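Local coordinates for Low molecular weight phosphotyrosine protein phosphatase 1 (PDB 7CUY) that probably removes phosphate from phosphotyrosine in proteins and from small aryl and acyl phosphates, as a low molecular weight tyrosine phosphatase of the fruit fly, at residues D52-H62 and E128-Y138; E106-L115 and C141-R152. All blocks are in the same frame, centred on the assembly; numbering follows the deposited sequence.

In the fold
Both contacts use the long helix 132-153, contact 1 its N-terminal turns and the loop before it, contact 2 its later turns, with centres about 20 Å apart. Contact 1 packs helix 53-61 beside the probable active site: the side chain of Phe134 lies about 7 Å from those of Asp124, the probable proton donor, and Arg15, a probable active-site residue, and equally about 7 Å from a bound HEPES molecule (EPE). Contact 2 sets the same helix against edge strand 106-109 and the turn after it; there the side chain of Cys141 is about 6 Å from that of Arg15 and about 9 Å from that of Cys9, the probable nucleophile.

Contact 1 of 2, residues D52-H62 and E128-Y138; sequences DPRAISTLQKH and ERGAEGFETAY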
loop_
_atom_site.group_PDB
_atom_site.type_symbol
_atom_site.label_atom_id
_atom_site.label_comp_id
_atom_site.label_asym_id
_atom_site.label_seq_id
_atom_site.Cartn_x
_atom_site.Cartn_y
_atom_site.Cartn_z
ATOM N N ASP A 52 11.451 4.713 4.696
ATOM C CA ASP A 52 12.855 4.477 4.390
ATOM C C ASP A 52 13.370 5.575 3.461
ATOM O O ASP A 52 12.679 5.945 2.503
ATOM C CB ASP A 52 13.042 3.110 3.725
ATOM C CG ASP A 52 14.511 2.766 3.501
ATOM O OD1 ASP A 52 15.094 2.076 4.365
ATOM O OD2 ASP A 52 15.087 3.185 2.473
ATOM N N PRO A 53 14.557 6.126 3.718
ATOM C CA PRO A 53 15.108 7.150 2.815
ATOM C C PRO A 53 15.068 6.751 1.357
ATOM O O PRO A 53 14.898 7.621 0.487
ATOM C CB PRO A 53 16.554 7.335 3.317
ATOM C CG PRO A 53 16.765 6.334 4.397
ATOM C CD PRO A 53 15.411 5.902 4.894
ATOM N N ARG A 54 15.183 5.454 1.058
ATOM C CA ARG A 54 15.144 5.022 -0.337
ATOM C C ARG A 54 13.729 5.072 -0.892
ATOM O O ARG A 54 13.543 5.290 -2.096
ATOM C CB ARG A 54 15.723 3.618 -0.476
ATOM C CG ARG A 54 17.148 3.493 0.048
ATOM C CD ARG A 54 17.583 2.043 0.149
ATOM N NE ARG A 54 16.977 1.372 1.300
ATOM C CZ ARG A 54 17.217 0.110 1.640
ATOM N NH1 ARG A 54 18.052 -0.631 0.914
ATOM N NH2 ARG A 54 16.623 -0.412 2.702
ATOM N N ALA A 55 12.721 4.869 -0.039
ATOM C CA ALA A 55 11.348 5.070 -0.494
ATOM C C ALA A 55 11.082 6.548 -0.769
ATOM O O ALA A 55 10.493 6.906 -1.796
ATOM C CB ALA A 55 10.363 4.528 0.539
ATOM N N ILE A 56 11.518 7.421 0.140
ATOM C CA ILE A 56 11.337 8.858 -0.072
ATOM C C ILE A 56 12.031 9.295 -1.357
ATOM O O ILE A 56 11.440 9.973 -2.208
ATOM C CB ILE A 56 11.834 9.641 1.156
ATOM C CG1 ILE A 56 10.928 9.337 2.345
ATOM C CG2 ILE A 56 11.872 11.121 0.861
ATOM C CD1 ILE A 56 11.509 9.725 3.685
ATOM N N SER A 57 13.277 8.869 -1.545
ATOM C CA SER A 57 14.011 9.314 -2.719
ATOM C C SER A 57 13.398 8.766 -3.995
ATOM O O SER A 57 13.377 9.459 -5.024
ATOM C CB SER A 57 15.477 8.917 -2.598
ATOM O OG SER A 57 16.039 9.572 -1.466
ATOM N N THR A 58 12.885 7.527 -3.957
ATOM C CA THR A 58 12.237 6.975 -5.144
ATOM C C THR A 58 11.022 7.804 -5.541
ATOM O O THR A 58 10.805 8.068 -6.729
ATOM C CB THR A 58 11.820 5.523 -4.908
ATOM O OG1 THR A 58 12.985 4.713 -4.742
ATOM C CG2 THR A 58 11.023 5.017 -6.082
ATOM N N LEU A 59 10.205 8.208 -4.565
ATOM C CA LEU A 59 9.032 9.011 -4.894
ATOM C C LEU A 59 9.443 10.374 -5.464
ATOM O O LEU A 59 8.901 10.809 -6.487
ATOM C CB LEU A 59 8.138 9.168 -3.658
ATOM C CG LEU A 59 7.450 7.864 -3.234
ATOM C CD1 LEU A 59 6.798 7.950 -1.829
ATOM C CD2 LEU A 59 6.430 7.427 -4.300
ATOM N N GLN A 60 10.419 11.039 -4.821
ATOM C CA GLN A 60 11.002 12.277 -5.343
ATOM C C GLN A 60 11.424 12.143 -6.799
ATOM O O GLN A 60 11.115 13.004 -7.627
ATOM C CB GLN A 60 12.213 12.680 -4.509
ATOM C CG GLN A 60 11.914 13.141 -3.111
ATOM C CD GLN A 60 13.017 14.026 -2.572
ATOM O OE1 GLN A 60 14.190 13.648 -2.597
ATOM N NE2 GLN A 60 12.650 15.214 -2.085
ATOM N N LYS A 61 12.152 11.070 -7.124
ATOM C CA LYS A 61 12.542 10.809 -8.505
ATOM C C LYS A 61 11.359 10.945 -9.450
ATOM O O LYS A 61 11.524 11.356 -10.606
ATOM C CB LYS A 61 13.150 9.410 -8.612
ATOM C CG LYS A 61 13.477 8.941 -10.015
ATOM C CD LYS A 61 13.601 7.409 -10.063
ATOM C CE LYS A 61 14.326 6.910 -11.323
ATOM N NZ LYS A 61 15.786 7.236 -11.329
ATOM N N HIS A 62 10.157 10.628 -8.971
ATOM C CA HIS A 62 8.955 10.692 -9.785
ATOM C C HIS A 62 8.071 11.861 -9.401
ATOM O O HIS A 62 6.879 11.863 -9.719
ATOM C CB HIS A 62 8.187 9.375 -9.691
ATOM C CG HIS A 62 8.962 8.203 -10.199
ATOM N ND1 HIS A 62 8.921 7.803 -11.517
ATOM C CD2 HIS A 62 9.794 7.343 -9.570
ATOM C CE1 HIS A 62 9.700 6.749 -11.681
ATOM N NE2 HIS A 62 10.245 6.452 -10.515
ATOM N N GLU A 128 18.057 -5.228 0.466
ATOM C CA GLU A 128 18.971 -4.940 -0.622
ATOM C C GLU A 128 19.852 -3.759 -0.236
ATOM O O GLU A 128 19.521 -2.968 0.652
ATOM C CB GLU A 128 18.203 -4.636 -1.908
ATOM C CG GLU A 128 17.263 -5.759 -2.319
ATOM C CD GLU A 128 16.217 -5.328 -3.348
ATOM O OE1 GLU A 128 16.412 -4.255 -3.974
ATOM O OE2 GLU A 128 15.200 -6.054 -3.519
ATOM N N ARG A 129 20.998 -3.641 -0.899
ATOM C CA ARG A 129 21.854 -2.494 -0.614
ATOM C C ARG A 129 21.224 -1.212 -1.140
ATOM O O ARG A 129 20.979 -0.264 -0.377
ATOM C CB ARG A 129 23.236 -2.678 -1.227
ATOM C CG ARG A 129 24.075 -3.751 -0.618
ATOM C CD ARG A 129 25.398 -3.766 -1.356
ATOM N NE ARG A 129 26.014 -2.448 -1.301
ATOM C CZ ARG A 129 26.997 -2.129 -0.469
ATOM N NH1 ARG A 129 27.481 -3.059 0.352
ATOM N NH2 ARG A 129 27.500 -0.897 -0.474
ATOM N N GLY A 130 20.950 -1.173 -2.453
ATOM C CA GLY A 130 20.514 0.033 -3.126
ATOM C C GLY A 130 19.011 0.219 -3.078
ATOM O O GLY A 130 18.305 -0.381 -2.263
ATOM N N ALA A 131 18.513 1.060 -3.981
ATOM C CA ALA A 131 17.095 1.380 -4.022
ATOM C C ALA A 131 16.382 0.782 -5.228
ATOM O O ALA A 131 15.225 1.137 -5.480
ATOM C CB ALA A 131 16.901 2.897 -3.990
ATOM N N GLU A 132 17.027 -0.138 -5.959
ATOM C CA GLU A 132 16.400 -0.707 -7.149
ATOM C C GLU A 132 15.086 -1.390 -6.812
ATOM O O GLU A 132 14.116 -1.269 -7.563
ATOM C CB GLU A 132 17.340 -1.695 -7.839
ATOM N N GLY A 133 15.033 -2.115 -5.690
ATOM C CA GLY A 133 13.798 -2.778 -5.308
ATOM C C GLY A 133 12.666 -1.828 -4.978
ATOM O O GLY A 133 11.495 -2.217 -5.057
ATOM N N PHE A 134 12.989 -0.597 -4.587
ATOM C CA PHE A 134 11.955 0.394 -4.335
ATOM C C PHE A 134 11.368 0.890 -5.646
ATOM O O PHE A 134 10.152 1.098 -5.763
ATOM C CB PHE A 134 12.537 1.555 -3.527
ATOM C CG PHE A 134 12.943 1.180 -2.118
ATOM C CD1 PHE A 134 14.062 0.391 -1.888
ATOM C CD2 PHE A 134 12.227 1.651 -1.024
ATOM C CE1 PHE A 134 14.443 0.050 -0.587
ATOM C CE2 PHE A 134 12.595 1.317 0.279
ATOM C CZ PHE A 134 13.706 0.530 0.498
ATOM N N GLU A 135 12.230 1.082 -6.644
ATOM C CA GLU A 135 11.765 1.494 -7.959
ATOM C C GLU A 135 10.842 0.446 -8.563
ATOM O O GLU A 135 9.829 0.794 -9.184
ATOM C CB GLU A 135 12.968 1.776 -8.861
ATOM C CG GLU A 135 12.663 1.836 -10.353
ATOM C CD GLU A 135 11.891 3.092 -10.755
ATOM O OE1 GLU A 135 11.809 4.042 -9.927
ATOM O OE2 GLU A 135 11.372 3.120 -11.900
ATOM N N THR A 136 11.138 -0.849 -8.376
ATOM C CA THR A 136 10.257 -1.829 -9.012
ATOM C C THR A 136 8.923 -1.910 -8.275
ATOM O O THR A 136 7.868 -2.023 -8.911
ATOM C CB THR A 136 10.922 -3.213 -9.146
ATOM O OG1 THR A 136 10.440 -4.123 -8.150
ATOM C CG2 THR A 136 12.405 -3.113 -9.045
ATOM N N ALA A 137 8.947 -1.805 -6.942
ATOM C CA ALA A 137 7.707 -1.659 -6.186
ATOM C C ALA A 137 6.896 -0.459 -6.679
ATOM O O ALA A 137 5.669 -0.537 -6.833
ATOM C CB ALA A 137 8.022 -1.515 -4.696
ATOM N N TYR A 138 7.563 0.672 -6.905
ATOM C CA TYR A 138 6.865 1.840 -7.427
ATOM C C TYR A 138 6.212 1.527 -8.775
ATOM O O TYR A 138 5.018 1.788 -8.977
ATOM C CB TYR A 138 7.832 3.027 -7.536
ATOM C CG TYR A 138 7.215 4.210 -8.248
ATOM C CD1 TYR A 138 6.521 5.170 -7.541
ATOM C CD2 TYR A 138 7.310 4.350 -9.634
ATOM C CE1 TYR A 138 5.934 6.241 -8.174
ATOM C CE2 TYR A 138 6.723 5.420 -10.281
ATOM C CZ TYR A 138 6.037 6.365 -9.545
ATOM O OH TYR A 138 5.444 7.445 -10.171
#
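Helix 53-61 and helix 132-138 cross at -54° with their axes 9.2 Å apart, and the backbones come closest where the CA atoms of Arg54 and Ala131 stand 5.5 Å from each other. Arg54 and Phe134 fill this end. CB of Arg54 sits over the centre of the Phe134 ring in a CH-pi contact, 3.7 Å from the centroid, and a bend at chi3 brings one face of the guanidinium against Phe134 CE1, the two planes clearly inclined. NH1 is held by the loop before the second helix: it donates to Glu128 O at 2.8 Å, in the guanidinium plane but above the plane of that carbonyl, and to Gly130 O at 3.2 Å, an oxygen that lies off the guanidinium plane. At another edge of the group NE makes a salt bridge to Asp52 OD2 at 2.9 Å, while NH2 binds Tyr126 O, which together fix the rotation of the group. The same Asp52 oxygen caps its helix by accepting from Arg54 N, the two donors arriving from opposite faces of the carboxylate. Ala55 and Thr58 line the Phe134 ring and CB, OG1 of Thr58 bonding back to Arg54 O. At the far end the rings of His62 and Tyr138 stack face to face, centroids 4.0 Å apart and planes at 19°. Glu135 meets the His62 edge: NE2 donates almost straight (169°) to the syn lone pair of OE1 at 2.9 Å, ring and carboxylate nearly coplanar. Leu59 CD2 touches Tyr138 beside the stack. Phe134 also packs on Cys14 and Pro125, placing the helix pair beside the family's C(X)5R phosphate-binding P-loop, here Cys9 to Arg15, and the loop of Asp124, the probable proton donor.

Contact 2 of 2, residues E106-L115 and C141-R152; sequences ELLMLGDFGL and CVVACAAFMKER
The Phe113 ring takes the edge of Phe148 on one face, in a T-shaped pair with centroids 5.3 Å apart and planes at 80°, while Glu151 OE1 and Arg152 NH2 lie at its rim. The Arg152 guanidinium in turn has Phe113 CZ over one face and Glu106 at its edge. These groups join edge strand 106-109 of the parallel four-stranded sheet, and the 3-10 turn that follows it, to helix 132-153, within the three-layer alpha/beta fold of the family, a parallel sheet with helices on both sides. Phe148 leaves the helix with CG anti to its own backbone N (chi1 172°), which carries the ring toward the sheet, where Leu108 CD1 meets CE2 and Tyr83 and Phe85 of the next strand add further edge-to-face contacts. Arg152, bent at chi2, reaches back across Phe113 to the start of the strand. Its NH1 donates to Glu106 OE1 at 2.9 Å along a nearly straight line, with the oxygen in the guanidinium plane and the two flat groups 22° apart. With an alanine here, the Glu106 carboxylate would probably lose its charged mate and a gap would open at the Phe113 edge where NH2 lies. Deeper in, Leu110 covers Ala144, CG to CB 3.7 Å, and its CD2 lies against the sulphurs of Cys141 and Cys145. Leu115 CD2 packs on Val143 CG1 at 3.6 Å. The nearest CA atoms are those of Gly114 and Ala144, 4.7 Å apart; a side chain at Gly114 would strike Val143 O. Beside it, Ala144 CA points its hydrogen at Phe113 O, 3.2 Å away.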
loop_
_atom_site.group_PDB
_atom_site.type_symbol
_atom_site.label_atom_id
_atom_site.label_comp_id
_atom_site.label_asym_id
_atom_site.label_seq_id
_atom_site.Cartn_x
_atom_site.Cartn_y
_atom_site.Cartn_z
ATOM N N GLU A 106 -12.661 -5.386 2.875
ATOM C CA GLU A 106 -12.292 -6.386 1.885
ATOM C C GLU A 106 -10.768 -6.520 1.863
ATOM O O GLU A 106 -10.061 -5.531 1.647
ATOM C CB GLU A 106 -12.840 -5.986 0.509
ATOM C CG GLU A 106 -12.891 -7.137 -0.487
ATOM C CD GLU A 106 -13.376 -6.733 -1.886
ATOM O OE1 GLU A 106 -12.945 -7.382 -2.871
ATOM O OE2 GLU A 106 -14.195 -5.797 -1.999
ATOM N N LEU A 107 -10.259 -7.738 2.061
ATOM C CA LEU A 107 -8.814 -7.969 2.099
ATOM C C LEU A 107 -8.323 -8.380 0.716
ATOM O O LEU A 107 -8.714 -9.435 0.196
ATOM C CB LEU A 107 -8.439 -9.049 3.113
ATOM C CG LEU A 107 -9.078 -8.981 4.493
ATOM C CD1 LEU A 107 -8.438 -10.030 5.417
ATOM C CD2 LEU A 107 -8.981 -7.580 5.084
ATOM N N LEU A 108 -7.454 -7.574 0.131
ATOM C CA LEU A 108 -6.983 -7.819 -1.219
ATOM C C LEU A 108 -5.467 -7.754 -1.230
ATOM O O LEU A 108 -4.845 -7.142 -0.368
ATOM C CB LEU A 108 -7.577 -6.793 -2.213
ATOM C CG LEU A 108 -9.114 -6.745 -2.188
ATOM C CD1 LEU A 108 -9.619 -5.515 -2.901
ATOM C CD2 LEU A 108 -9.730 -8.037 -2.774
ATOM N N MET A 109 -4.869 -8.391 -2.214
ATOM C CA MET A 109 -3.447 -8.227 -2.443
ATOM C C MET A 109 -3.279 -7.278 -3.623
ATOM O O MET A 109 -3.902 -7.479 -4.672
ATOM C CB MET A 109 -2.777 -9.578 -2.704
ATOM C CG MET A 109 -1.288 -9.468 -2.561
ATOM S SD MET A 109 -0.433 -11.020 -2.782
ATOM C CE MET A 109 -0.597 -11.213 -4.560
ATOM N N LEU A 110 -2.483 -6.215 -3.432
ATOM C CA LEU A 110 -2.481 -5.125 -4.412
ATOM C C LEU A 110 -2.115 -5.628 -5.811
ATOM O O LEU A 110 -2.725 -5.219 -6.807
ATOM C CB LEU A 110 -1.529 -4.011 -3.962
ATOM C CG LEU A 110 -1.451 -2.800 -4.912
ATOM C CD1 LEU A 110 -2.821 -2.259 -5.202
ATOM C CD2 LEU A 110 -0.575 -1.696 -4.342
ATOM N N GLY A 111 -1.153 -6.547 -5.905
ATOM C CA GLY A 111 -0.696 -6.985 -7.208
ATOM C C GLY A 111 -1.663 -7.891 -7.953
ATOM O O GLY A 111 -1.391 -8.224 -9.109
ATOM N N ASP A 112 -2.766 -8.306 -7.332
ATOM C CA ASP A 112 -3.776 -9.028 -8.104
ATOM C C ASP A 112 -4.500 -8.115 -9.098
ATOM O O ASP A 112 -5.340 -8.591 -9.874
ATOM C CB ASP A 112 -4.789 -9.705 -7.169
ATOM C CG ASP A 112 -4.258 -11.021 -6.569
ATOM O OD1 ASP A 112 -3.255 -11.558 -7.079
ATOM O OD2 ASP A 112 -4.855 -11.523 -5.586
ATOM N N PHE A 113 -4.191 -6.819 -9.105
ATOM C CA PHE A 113 -4.778 -5.884 -10.051
ATOM C C PHE A 113 -3.695 -5.416 -11.009
ATOM O O PHE A 113 -2.579 -5.102 -10.582
ATOM C CB PHE A 113 -5.447 -4.718 -9.314
ATOM C CG PHE A 113 -6.620 -5.155 -8.491
ATOM C CD1 PHE A 113 -7.888 -5.204 -9.046
ATOM C CD2 PHE A 113 -6.439 -5.612 -7.191
ATOM C CE1 PHE A 113 -8.972 -5.649 -8.302
ATOM C CE2 PHE A 113 -7.510 -6.062 -6.438
ATOM C CZ PHE A 113 -8.778 -6.084 -6.983
ATOM N N GLY A 114 -4.006 -5.441 -12.302
ATOM C CA GLY A 114 -3.107 -4.917 -13.333
ATOM C C GLY A 114 -1.891 -5.722 -13.743
ATOM O O GLY A 114 -1.641 -5.906 -14.937
ATOM N N LEU A 115 -1.118 -6.210 -12.781
ATOM C CA LEU A 115 0.125 -6.880 -13.124
ATOM C C LEU A 115 -0.147 -8.261 -13.711
ATOM O O LEU A 115 -1.204 -8.856 -13.506
ATOM C CB LEU A 115 1.015 -6.990 -11.894
ATOM C CG LEU A 115 1.092 -5.618 -11.225
ATOM C CD1 LEU A 115 1.588 -5.723 -9.796
ATOM C CD2 LEU A 115 1.988 -4.714 -12.070
ATOM N N CYS A 141 3.148 -0.633 -8.179
ATOM C CA CYS A 141 2.050 0.131 -7.597
ATOM C C CYS A 141 1.381 1.040 -8.628
ATOM O O CYS A 141 0.160 1.229 -8.601
ATOM C CB CYS A 141 2.575 0.950 -6.419
ATOM S SG CYS A 141 3.082 -0.085 -5.017
ATOM N N VAL A 142 2.164 1.650 -9.513
ATOM C CA VAL A 142 1.568 2.503 -10.536
ATOM C C VAL A 142 0.574 1.710 -11.381
ATOM O O VAL A 142 -0.553 2.161 -11.634
ATOM C CB VAL A 142 2.675 3.140 -11.392
ATOM C CG1 VAL A 142 2.085 3.793 -12.656
ATOM C CG2 VAL A 142 3.444 4.155 -10.563
ATOM N N VAL A 143 0.950 0.493 -11.781
ATOM C CA VAL A 143 0.073 -0.323 -12.608
ATOM C C VAL A 143 -1.088 -0.877 -11.788
ATOM O O VAL A 143 -2.247 -0.820 -12.211
ATOM C CB VAL A 143 0.876 -1.445 -13.289
ATOM C CG1 VAL A 143 -0.065 -2.428 -14.008
ATOM C CG2 VAL A 143 1.918 -0.845 -14.272
ATOM N N ALA A 144 -0.796 -1.436 -10.612
ATOM C CA ALA A 144 -1.842 -2.045 -9.793
ATOM C C ALA A 144 -2.875 -1.015 -9.345
ATOM O O ALA A 144 -4.083 -1.263 -9.400
ATOM C CB ALA A 144 -1.215 -2.734 -8.571
ATOM N N CYS A 145 -2.415 0.143 -8.870
ATOM C CA CYS A 145 -3.341 1.131 -8.332
ATOM C C CYS A 145 -4.304 1.626 -9.401
ATOM O O CYS A 145 -5.512 1.726 -9.159
ATOM C CB CYS A 145 -2.573 2.313 -7.733
ATOM S SG CYS A 145 -1.786 1.984 -6.116
ATOM N N ALA A 146 -3.784 1.962 -10.581
ATOM C CA ALA A 146 -4.646 2.359 -11.689
ATOM C C ALA A 146 -5.719 1.312 -11.961
ATOM O O ALA A 146 -6.915 1.626 -12.023
ATOM C CB ALA A 146 -3.790 2.591 -12.933
ATOM N N ALA A 147 -5.303 0.047 -12.113
ATOM C CA ALA A 147 -6.242 -1.010 -12.476
ATOM C C ALA A 147 -7.313 -1.189 -11.405
ATOM O O ALA A 147 -8.506 -1.277 -11.719
ATOM C CB ALA A 147 -5.495 -2.321 -12.723
ATOM N N PHE A 148 -6.907 -1.233 -10.128
ATOM C CA PHE A 148 -7.887 -1.279 -9.041
ATOM C C PHE A 148 -8.843 -0.093 -9.099
ATOM O O PHE A 148 -10.065 -0.252 -8.986
ATOM C CB PHE A 148 -7.190 -1.288 -7.682
ATOM C CG PHE A 148 -8.144 -1.134 -6.525
ATOM C CD1 PHE A 148 -8.250 0.062 -5.849
ATOM C CD2 PHE A 148 -8.946 -2.193 -6.134
ATOM C CE1 PHE A 148 -9.138 0.215 -4.783
ATOM C CE2 PHE A 148 -9.831 -2.059 -5.079
ATOM C CZ PHE A 148 -9.927 -0.842 -4.401
ATOM N N MET A 149 -8.294 1.118 -9.214
ATOM C CA MET A 149 -9.138 2.308 -9.283
ATOM C C MET A 149 -10.135 2.206 -10.424
ATOM O O MET A 149 -11.336 2.470 -10.250
ATOM C CB MET A 149 -8.281 3.557 -9.462
ATOM C CG MET A 149 -9.113 4.807 -9.679
ATOM S SD MET A 149 -8.079 6.245 -9.946
ATOM C CE MET A 149 -7.601 5.931 -11.665
ATOM N N LYS A 150 -9.658 1.819 -11.605
ATOM C CA LYS A 150 -10.553 1.755 -12.758
ATOM C C LYS A 150 -11.635 0.697 -12.566
ATOM O O LYS A 150 -12.823 0.967 -12.792
ATOM C CB LYS A 150 -9.744 1.508 -14.032
ATOM C CG LYS A 150 -9.305 2.797 -14.710
ATOM C CD LYS A 150 -8.170 2.562 -15.679
ATOM C CE LYS A 150 -8.180 3.583 -16.785
ATOM N NZ LYS A 150 -7.885 4.931 -16.285
ATOM N N GLU A 151 -11.256 -0.513 -12.134
ATOM C CA GLU A 151 -12.240 -1.589 -11.996
ATOM C C GLU A 151 -13.177 -1.350 -10.823
ATOM O O GLU A 151 -14.399 -1.297 -10.989
ATOM C CB GLU A 151 -11.548 -2.934 -11.808
ATOM C CG GLU A 151 -10.752 -3.393 -12.976
ATOM C CD GLU A 151 -9.939 -4.611 -12.621
ATOM O OE1 GLU A 151 -10.494 -5.504 -11.928
ATOM O OE2 GLU A 151 -8.747 -4.650 -13.004
ATOM N N ARG A 152 -12.625 -1.249 -9.617
ATOM C CA ARG A 152 -13.458 -1.278 -8.420
ATOM C C ARG A 152 -13.928 0.093 -7.992
ATOM O O ARG A 152 -15.041 0.226 -7.489
ATOM C CB ARG A 152 -12.707 -1.906 -7.250
ATOM C CG ARG A 152 -12.268 -3.306 -7.519
ATOM C CD ARG A 152 -13.466 -4.257 -7.608
ATOM N NE ARG A 152 -12.975 -5.629 -7.589
ATOM C CZ ARG A 152 -12.813 -6.347 -6.480
ATOM N NH1 ARG A 152 -13.135 -5.838 -5.296
ATOM N NH2 ARG A 152 -12.328 -7.577 -6.565
#